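Long-range contacts in Vv2_1132 (Vibrio vulnificus CMCP6, PDB 5Y9S), which probably regulates transcription as a tetrameric LysR-type regulator, binding DNA through a helix-turn-helix domain and sensing a ligand through a periplasmic-binding-protein-like domain: residues L137-H142 against L154-I159; E180-V185 against W250-V255; T209-V214 against I277-L282. One frame throughout, in Å; residues are numbered along the deposited sequence.

Interaction 1 of 3, residues L137-H142 against L154-I159; sequences LGIDAH and LFTYNI
The first turn of helix 139-147 lies beside strand 153-157, with the CA atoms of I139 and T156 8.3 Å apart and those of H142 and L154 7.1 Å apart, too wide for backbone pairing and filled by side chains. L154 is shared by I139 and H142, one helical turn apart. L154 CD2 meets I139 CD1 at 3.6 Å, the two side chains crossing at about a right angle, and also grazes CB of H142. L154 CD1 lies by that CB too and 3.4 Å from H142 ND1, obliquely to the ring. With CG1 anti to the backbone N (chi1 -175°), I139 extends its CD1 over the strand, gathering L154, T156 (CG2 at 4.1 Å) and, more loosely, CG1 of the poorly ordered I159. This is helix-on-sheet packing in the α/β LysR substrate-binding domain, whose strand 100-105 adds V104 beside both H142 and L154. G138 is the N-cap; its carbonyl O accepts from the backbone N of H142 at 3.0 Å and also lies 3.3 Å above one face of the H142 ring, away from the ring centre. The far nitrogen of that ring, NE2, is hydrogen-bonded to OG of S135, which limits the rotation of the imidazole. The second subunit covers this edge: I139 packs on its S60, and D140 OD1 accepts from the backbone N of its F26.

Interaction 2 of 3, residues E180-V185 against W250-V255; sequences EKVVPV and WVPMHV
An antiparallel strand pair, running on into a histidine-carboxylate hydrogen bond, joins strand 172-186 to strand 248-252 in the mixed sheet of the substrate-binding domain. V183 and V251 form the hydrogen-bonded pair: V183 N donates to V251 O at 2.8 Å and V251 N to V183 O at 2.9 Å. Non-hydrogen-bonded pairs flank them, V182 with P252 and P184 with W250, and M253 N donates to K181 O at 3.0 Å, continuing the ladder. On the face shared by V182, P184, W250 and P252, CB of P184 stands 3.5 Å from the centroid of the six-membered ring of W250, 22° off its normal, a CH-pi contact. The indole NE1 is hydrogen-bonded to W275 O, which holds the ring's orientation. On the face of V183 and V251, V183 CG2 lies 4.0 Å from M253 SD; V251 CG2 also meets V185 CG2 at 3.8 Å. Where residues 253-255 leave the strand, OE1 of E180 accepts from H254 ND1 at 2.6 Å through its syn lone pair, nearly in the imidazole plane, and OE2 takes a weak bond from the backbone N of H254. Because NE2 of H254 is bonded to OD1 of N112, both ring nitrogens appear to donate, consistent with a protonated imidazole stabilised by the carboxylate.

Interaction 3 of 3, residues T209-V214 against I277-L282; sequences TFLSKV and IPIDIL
I279 and I277 of strand 277-286 meet one side of the first turns of helix 210-220, and the side chains of the two segments touch through carbon alone. CD1 of I279 is the focus. It comes to the edge of the F210 ring, near its plane, 3.4 Å from CE2, the two side chains meeting head-on; CG1 of I279 lies in the same ring plane, 3.6 Å from CE2 of F210. I279 CD1 is also pressed against L211 CD2 at 3.4 Å, closer than usual van der Waals contact, and these side chains cross at about a right angle. V214 completes the surface: its CG1 sits 4.0 Å from I279 CD1 and 3.5 Å from CG2 of I277, a second tight pair in which the side chains run antiparallel alongside each other.

The axes of the short helix and strand segments are 10.5 Å apart at 146°, a usual spacing for a helix lying on a sheet through its side chains. Both elements belong to the two-lobed α/β architecture of LysR substrate-binding domains. Within it, Y205 of strand 199-205 covers L211 from another side, and V215 and V218 continue the helix surface over I277.

Aromatic packing adds to this at F210. A chi1 of 173° swings its ring out from the helix toward the strand, where it meets that of Y157 with planes about 10° apart.

Polar interactions belong to the helix start. T209 is the N-cap, its OG1 accepting from S212 N at 3.2 Å, and the same hydroxyl is hydrogen-bonded to the carbonyl O of S206.

In the fold
All three contacts reach one mixed sheet, with strand 277-286 lying between the strands of the other two. It pairs with strand 153-157 of interaction 1, where T156 O and L282 N are 2.6 Å apart and N158 N and D280 O 3.2 Å, and with strand 172-186 of interaction 2, where E180 O and I279 N are 2.9 Å apart. Interactions 2 and 3 have centres about 10 Å apart and share a core, V182 CG2 touching I279 CD1 at 3.6 Å. Interaction 1 lies about 12 Å from interaction 3 and 20 Å from interaction 2, centre to centre, yet Y157 reaches interaction 2, its OH 3.5 Å from H254 CE1. Interactions 1 and 3 also touch the second subunit.

Interaction 1 of 3, residues L137-H142 against L154-I159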
# COMPACT_ATOMS: atom_id res chain seq x y z
N LEU D 137 22.66 0.28 -9.22
CA LEU D 137 21.79 0.45 -10.37
C LEU D 137 22.60 0.20 -11.65
O LEU D 137 23.83 0.13 -11.64
CB LEU D 137 21.16 1.84 -10.37
CG LEU D 137 20.22 2.22 -9.23
CD1 LEU D 137 20.06 3.72 -9.20
CD2 LEU D 137 18.83 1.56 -9.33
N GLY D 138 21.92 0.02 -12.75
CA GLY D 138 22.66 -0.37 -13.93
C GLY D 138 23.44 0.78 -14.56
O GLY D 138 23.28 1.96 -14.25
N ILE D 139 24.31 0.40 -15.51
CA ILE D 139 24.92 1.41 -16.38
C ILE D 139 23.83 2.21 -17.10
O ILE D 139 23.96 3.43 -17.30
CB ILE D 139 25.92 0.74 -17.35
CG1 ILE D 139 26.66 1.78 -18.19
CG2 ILE D 139 25.30 -0.27 -18.27
CD1 ILE D 139 27.83 2.35 -17.45
N ASP D 140 22.73 1.55 -17.49
CA ASP D 140 21.62 2.26 -18.12
C ASP D 140 21.04 3.31 -17.18
O ASP D 140 20.74 4.44 -17.59
CB ASP D 140 20.54 1.26 -18.56
CG ASP D 140 19.23 1.95 -18.99
OD1 ASP D 140 18.35 2.18 -18.12
OD2 ASP D 140 19.08 2.25 -20.20
N ALA D 141 20.90 2.97 -15.90
CA ALA D 141 20.41 3.97 -14.94
C ALA D 141 21.38 5.14 -14.82
O ALA D 141 20.96 6.30 -14.76
CB ALA D 141 20.18 3.32 -13.57
N HIS D 142 22.69 4.86 -14.80
CA HIS D 142 23.69 5.91 -14.58
C HIS D 142 23.88 6.77 -15.81
O HIS D 142 24.11 7.98 -15.68
CB HIS D 142 25.03 5.30 -14.17
CG HIS D 142 24.97 4.55 -12.88
ND1 HIS D 142 25.85 3.53 -12.57
CD2 HIS D 142 24.15 4.67 -11.81
CE1 HIS D 142 25.57 3.06 -11.37
NE2 HIS D 142 24.55 3.73 -10.89
N LEU D 154 30.58 9.40 -13.90
CA LEU D 154 30.38 7.98 -13.67
C LEU D 154 31.69 7.27 -13.96
O LEU D 154 32.26 7.44 -15.05
CB LEU D 154 29.24 7.45 -14.55
CG LEU D 154 29.23 5.95 -14.77
CD1 LEU D 154 28.63 5.21 -13.55
CD2 LEU D 154 28.49 5.59 -16.05
N PHE D 155 32.19 6.51 -13.00
CA PHE D 155 33.36 5.67 -13.20
C PHE D 155 32.90 4.23 -13.33
O PHE D 155 32.04 3.78 -12.56
CB PHE D 155 34.33 5.81 -12.03
CG PHE D 155 35.02 7.12 -11.99
CD1 PHE D 155 34.40 8.22 -11.41
CD2 PHE D 155 36.28 7.28 -12.54
CE1 PHE D 155 35.02 9.44 -11.38
CE2 PHE D 155 36.91 8.50 -12.52
CZ PHE D 155 36.29 9.59 -11.94
N THR D 156 33.44 3.51 -14.31
CA THR D 156 32.97 2.15 -14.56
C THR D 156 34.01 1.37 -15.35
O THR D 156 34.89 1.95 -16.00
CB THR D 156 31.63 2.15 -15.31
OG1 THR D 156 31.06 0.84 -15.30
CG2 THR D 156 31.84 2.62 -16.75
N TYR D 157 33.90 0.05 -15.27
CA TYR D 157 34.65 -0.85 -16.15
C TYR D 157 33.97 -0.91 -17.52
O TYR D 157 32.74 -0.79 -17.62
CB TYR D 157 34.72 -2.26 -15.55
CG TYR D 157 35.45 -2.40 -14.21
CD1 TYR D 157 36.83 -2.21 -14.13
CD2 TYR D 157 34.77 -2.73 -13.05
CE1 TYR D 157 37.50 -2.33 -12.93
CE2 TYR D 157 35.43 -2.86 -11.83
CZ TYR D 157 36.81 -2.65 -11.79
OH TYR D 157 37.51 -2.77 -10.61
N ASN D 158 34.78 -1.10 -18.56
CA ASN D 158 34.28 -0.98 -19.94
C ASN D 158 33.13 -1.95 -20.19
O ASN D 158 33.05 -3.02 -19.58
CB ASN D 158 35.40 -1.24 -20.94
CG ASN D 158 35.95 -2.64 -20.84
OD1 ASN D 158 35.25 -3.62 -21.13
ND2 ASN D 158 37.20 -2.76 -20.40
N ILE D 159 32.24 -1.59 -21.10
CA ILE D 159 30.99 -2.31 -21.30
C ILE D 159 31.03 -3.01 -22.66
O ILE D 159 31.15 -2.35 -23.70
CB ILE D 159 29.77 -1.38 -21.19
CG1 ILE D 159 29.97 -0.34 -20.08
CG2 ILE D 159 28.51 -2.19 -20.94
CD1 ILE D 159 30.55 0.97 -20.58

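Interaction 2 of 3, residues E180-V185 against W250-V255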
# COMPACT_ATOMS: atom_id res chain seq x y z
N GLU D 180 44.86 -1.75 -17.12
CA GLU D 180 45.60 -2.63 -16.23
C GLU D 180 45.16 -4.06 -16.52
O GLU D 180 44.41 -4.31 -17.47
CB GLU D 180 45.37 -2.27 -14.76
CG GLU D 180 43.93 -2.47 -14.32
CD GLU D 180 43.71 -2.17 -12.84
OE1 GLU D 180 42.54 -1.94 -12.43
OE2 GLU D 180 44.70 -2.16 -12.08
N LYS D 181 45.62 -4.99 -15.70
CA LYS D 181 45.26 -6.38 -15.84
C LYS D 181 44.56 -6.87 -14.57
O LYS D 181 44.73 -6.31 -13.48
CB LYS D 181 46.50 -7.25 -16.13
CG LYS D 181 47.44 -6.72 -17.24
CD LYS D 181 47.02 -7.21 -18.63
CE LYS D 181 48.21 -7.29 -19.60
NZ LYS D 181 48.47 -8.69 -20.04
N VAL D 182 43.75 -7.89 -14.75
CA VAL D 182 43.18 -8.64 -13.64
C VAL D 182 44.06 -9.87 -13.44
O VAL D 182 44.16 -10.72 -14.34
CB VAL D 182 41.72 -9.03 -13.91
CG1 VAL D 182 41.26 -10.04 -12.89
CG2 VAL D 182 40.83 -7.78 -13.92
N VAL D 183 44.72 -9.97 -12.29
CA VAL D 183 45.77 -10.98 -12.13
C VAL D 183 45.43 -11.98 -11.04
O VAL D 183 44.72 -11.64 -10.08
CB VAL D 183 47.12 -10.32 -11.83
CG1 VAL D 183 47.46 -9.34 -12.96
CG2 VAL D 183 47.08 -9.63 -10.46
N PRO D 184 45.87 -13.23 -11.16
CA PRO D 184 45.66 -14.19 -10.07
C PRO D 184 46.69 -13.96 -8.97
O PRO D 184 47.89 -13.87 -9.24
CB PRO D 184 45.86 -15.55 -10.76
CG PRO D 184 46.85 -15.24 -11.86
CD PRO D 184 46.57 -13.83 -12.31
N VAL D 185 46.21 -13.86 -7.73
CA VAL D 185 47.08 -13.64 -6.58
C VAL D 185 46.85 -14.73 -5.54
O VAL D 185 45.79 -15.37 -5.50
CB VAL D 185 46.86 -12.27 -5.92
CG1 VAL D 185 47.33 -11.14 -6.85
CG2 VAL D 185 45.40 -12.12 -5.48
N TRP D 250 41.42 -13.89 -8.69
CA TRP D 250 41.74 -12.99 -9.80
C TRP D 250 41.21 -11.61 -9.43
O TRP D 250 40.00 -11.44 -9.21
CB TRP D 250 41.14 -13.48 -11.12
CG TRP D 250 42.08 -14.41 -11.93
CD1 TRP D 250 42.81 -14.08 -13.04
CD2 TRP D 250 42.37 -15.78 -11.65
NE1 TRP D 250 43.55 -15.17 -13.46
CE2 TRP D 250 43.28 -16.23 -12.63
CE3 TRP D 250 41.95 -16.68 -10.67
CZ2 TRP D 250 43.78 -17.53 -12.65
CZ3 TRP D 250 42.44 -17.99 -10.69
CH2 TRP D 250 43.35 -18.39 -11.66
N VAL D 251 42.11 -10.63 -9.34
CA VAL D 251 41.75 -9.29 -8.88
C VAL D 251 42.49 -8.26 -9.71
O VAL D 251 43.60 -8.49 -10.21
CB VAL D 251 42.10 -9.08 -7.39
CG1 VAL D 251 41.29 -10.00 -6.50
CG2 VAL D 251 43.62 -9.25 -7.15
N PRO D 252 41.87 -7.10 -9.88
CA PRO D 252 42.53 -6.01 -10.62
C PRO D 252 43.79 -5.56 -9.90
O PRO D 252 43.85 -5.53 -8.67
CB PRO D 252 41.46 -4.91 -10.62
CG PRO D 252 40.18 -5.63 -10.48
CD PRO D 252 40.46 -6.81 -9.60
N MET D 253 44.81 -5.21 -10.69
CA MET D 253 46.06 -4.75 -10.10
C MET D 253 45.83 -3.59 -9.14
O MET D 253 46.45 -3.54 -8.08
CB MET D 253 47.07 -4.31 -11.17
CG MET D 253 47.87 -5.43 -11.82
SD MET D 253 49.05 -6.13 -10.67
CE MET D 253 50.11 -4.76 -10.27
N HIS D 254 44.93 -2.66 -9.47
CA HIS D 254 44.87 -1.44 -8.67
C HIS D 254 44.36 -1.69 -7.25
O HIS D 254 44.52 -0.82 -6.38
CB HIS D 254 44.01 -0.37 -9.36
CG HIS D 254 42.54 -0.56 -9.18
ND1 HIS D 254 41.76 -1.26 -10.08
CD2 HIS D 254 41.71 -0.15 -8.20
CE1 HIS D 254 40.51 -1.25 -9.67
NE2 HIS D 254 40.45 -0.59 -8.52
N VAL D 255 43.77 -2.86 -6.99
CA VAL D 255 43.27 -3.17 -5.66
C VAL D 255 44.34 -3.75 -4.75
O VAL D 255 44.17 -3.74 -3.52
CB VAL D 255 42.05 -4.12 -5.80
CG1 VAL D 255 41.56 -4.61 -4.47
CG2 VAL D 255 40.93 -3.39 -6.52

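Interaction 3 of 3, residues T209-V214 against I277-L282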
# COMPACT_ATOMS: atom_id res chain seq x y z
N THR D 209 28.38 -9.60 -11.74
CA THR D 209 29.31 -8.49 -11.67
C THR D 209 30.01 -8.36 -13.01
O THR D 209 30.12 -9.33 -13.77
CB THR D 209 30.35 -8.71 -10.57
OG1 THR D 209 31.08 -9.91 -10.87
CG2 THR D 209 29.68 -8.88 -9.24
N PHE D 210 30.55 -7.18 -13.28
CA PHE D 210 31.38 -7.07 -14.47
C PHE D 210 32.57 -8.03 -14.42
O PHE D 210 32.89 -8.68 -15.43
CB PHE D 210 31.89 -5.65 -14.66
CG PHE D 210 32.88 -5.54 -15.77
CD1 PHE D 210 32.44 -5.51 -17.09
CD2 PHE D 210 34.24 -5.50 -15.52
CE1 PHE D 210 33.34 -5.43 -18.13
CE2 PHE D 210 35.15 -5.40 -16.57
CZ PHE D 210 34.70 -5.35 -17.87
N LEU D 211 33.23 -8.14 -13.26
CA LEU D 211 34.50 -8.87 -13.25
C LEU D 211 34.29 -10.36 -13.47
O LEU D 211 35.17 -11.02 -14.03
CB LEU D 211 35.26 -8.60 -11.95
CG LEU D 211 35.68 -7.13 -11.85
CD1 LEU D 211 36.18 -6.79 -10.47
CD2 LEU D 211 36.72 -6.86 -12.90
N SER D 212 33.15 -10.89 -13.06
CA SER D 212 32.85 -12.29 -13.37
C SER D 212 32.74 -12.51 -14.87
O SER D 212 33.24 -13.52 -15.40
CB SER D 212 31.55 -12.68 -12.68
OG SER D 212 31.02 -13.87 -13.23
N LYS D 213 32.06 -11.60 -15.55
CA LYS D 213 31.87 -11.71 -16.99
C LYS D 213 33.17 -11.51 -17.75
O LYS D 213 33.23 -11.85 -18.94
CB LYS D 213 30.82 -10.69 -17.43
CG LYS D 213 29.51 -10.86 -16.68
CD LYS D 213 28.67 -9.59 -16.74
CE LYS D 213 27.32 -9.84 -16.12
NZ LYS D 213 26.94 -11.27 -16.28
N VAL D 214 34.20 -10.99 -17.09
CA VAL D 214 35.51 -10.79 -17.70
C VAL D 214 36.44 -11.94 -17.33
O VAL D 214 37.24 -12.40 -18.15
CB VAL D 214 36.08 -9.42 -17.27
CG1 VAL D 214 37.58 -9.41 -17.26
CG2 VAL D 214 35.59 -8.38 -18.21
N ILE D 277 44.08 -10.83 -17.34
CA ILE D 277 43.01 -10.37 -18.22
C ILE D 277 43.05 -8.85 -18.28
O ILE D 277 42.93 -8.20 -17.23
CB ILE D 277 41.64 -10.85 -17.74
CG1 ILE D 277 41.63 -12.37 -17.60
CG2 ILE D 277 40.59 -10.40 -18.72
CD1 ILE D 277 40.58 -12.87 -16.67
N PRO D 278 43.17 -8.25 -19.48
CA PRO D 278 43.21 -6.79 -19.58
C PRO D 278 41.85 -6.17 -19.31
O PRO D 278 40.81 -6.75 -19.63
CB PRO D 278 43.62 -6.55 -21.04
CG PRO D 278 43.02 -7.69 -21.77
CD PRO D 278 43.16 -8.89 -20.81
N ILE D 279 41.87 -4.96 -18.76
CA ILE D 279 40.65 -4.30 -18.32
C ILE D 279 40.89 -2.79 -18.31
O ILE D 279 42.01 -2.32 -18.03
CB ILE D 279 40.23 -4.84 -16.93
CG1 ILE D 279 38.74 -4.99 -16.86
CG2 ILE D 279 40.75 -3.99 -15.78
CD1 ILE D 279 38.37 -5.82 -15.69
N ASP D 280 39.85 -2.03 -18.65
CA ASP D 280 39.92 -0.58 -18.70
C ASP D 280 38.91 0.01 -17.74
O ASP D 280 37.81 -0.54 -17.57
CB ASP D 280 39.63 -0.02 -20.12
CG ASP D 280 40.27 -0.84 -21.23
OD1 ASP D 280 41.48 -1.15 -21.13
OD2 ASP D 280 39.57 -1.14 -22.21
N ILE D 281 39.27 1.12 -17.11
CA ILE D 281 38.37 1.83 -16.22
C ILE D 281 38.06 3.18 -16.85
O ILE D 281 38.97 3.98 -17.11
CB ILE D 281 38.96 2.00 -14.82
CG1 ILE D 281 38.98 0.66 -14.09
CG2 ILE D 281 38.14 3.01 -14.04
CD1 ILE D 281 39.99 0.57 -12.99
N LEU D 282 36.78 3.42 -17.10
CA LEU D 282 36.33 4.57 -17.87
C LEU D 282 35.70 5.59 -16.95
O LEU D 282 35.14 5.25 -15.90
CB LEU D 282 35.33 4.14 -18.95
CG LEU D 282 35.92 3.03 -19.81
CD1 LEU D 282 34.92 2.49 -20.81
CD2 LEU D 282 37.16 3.55 -20.49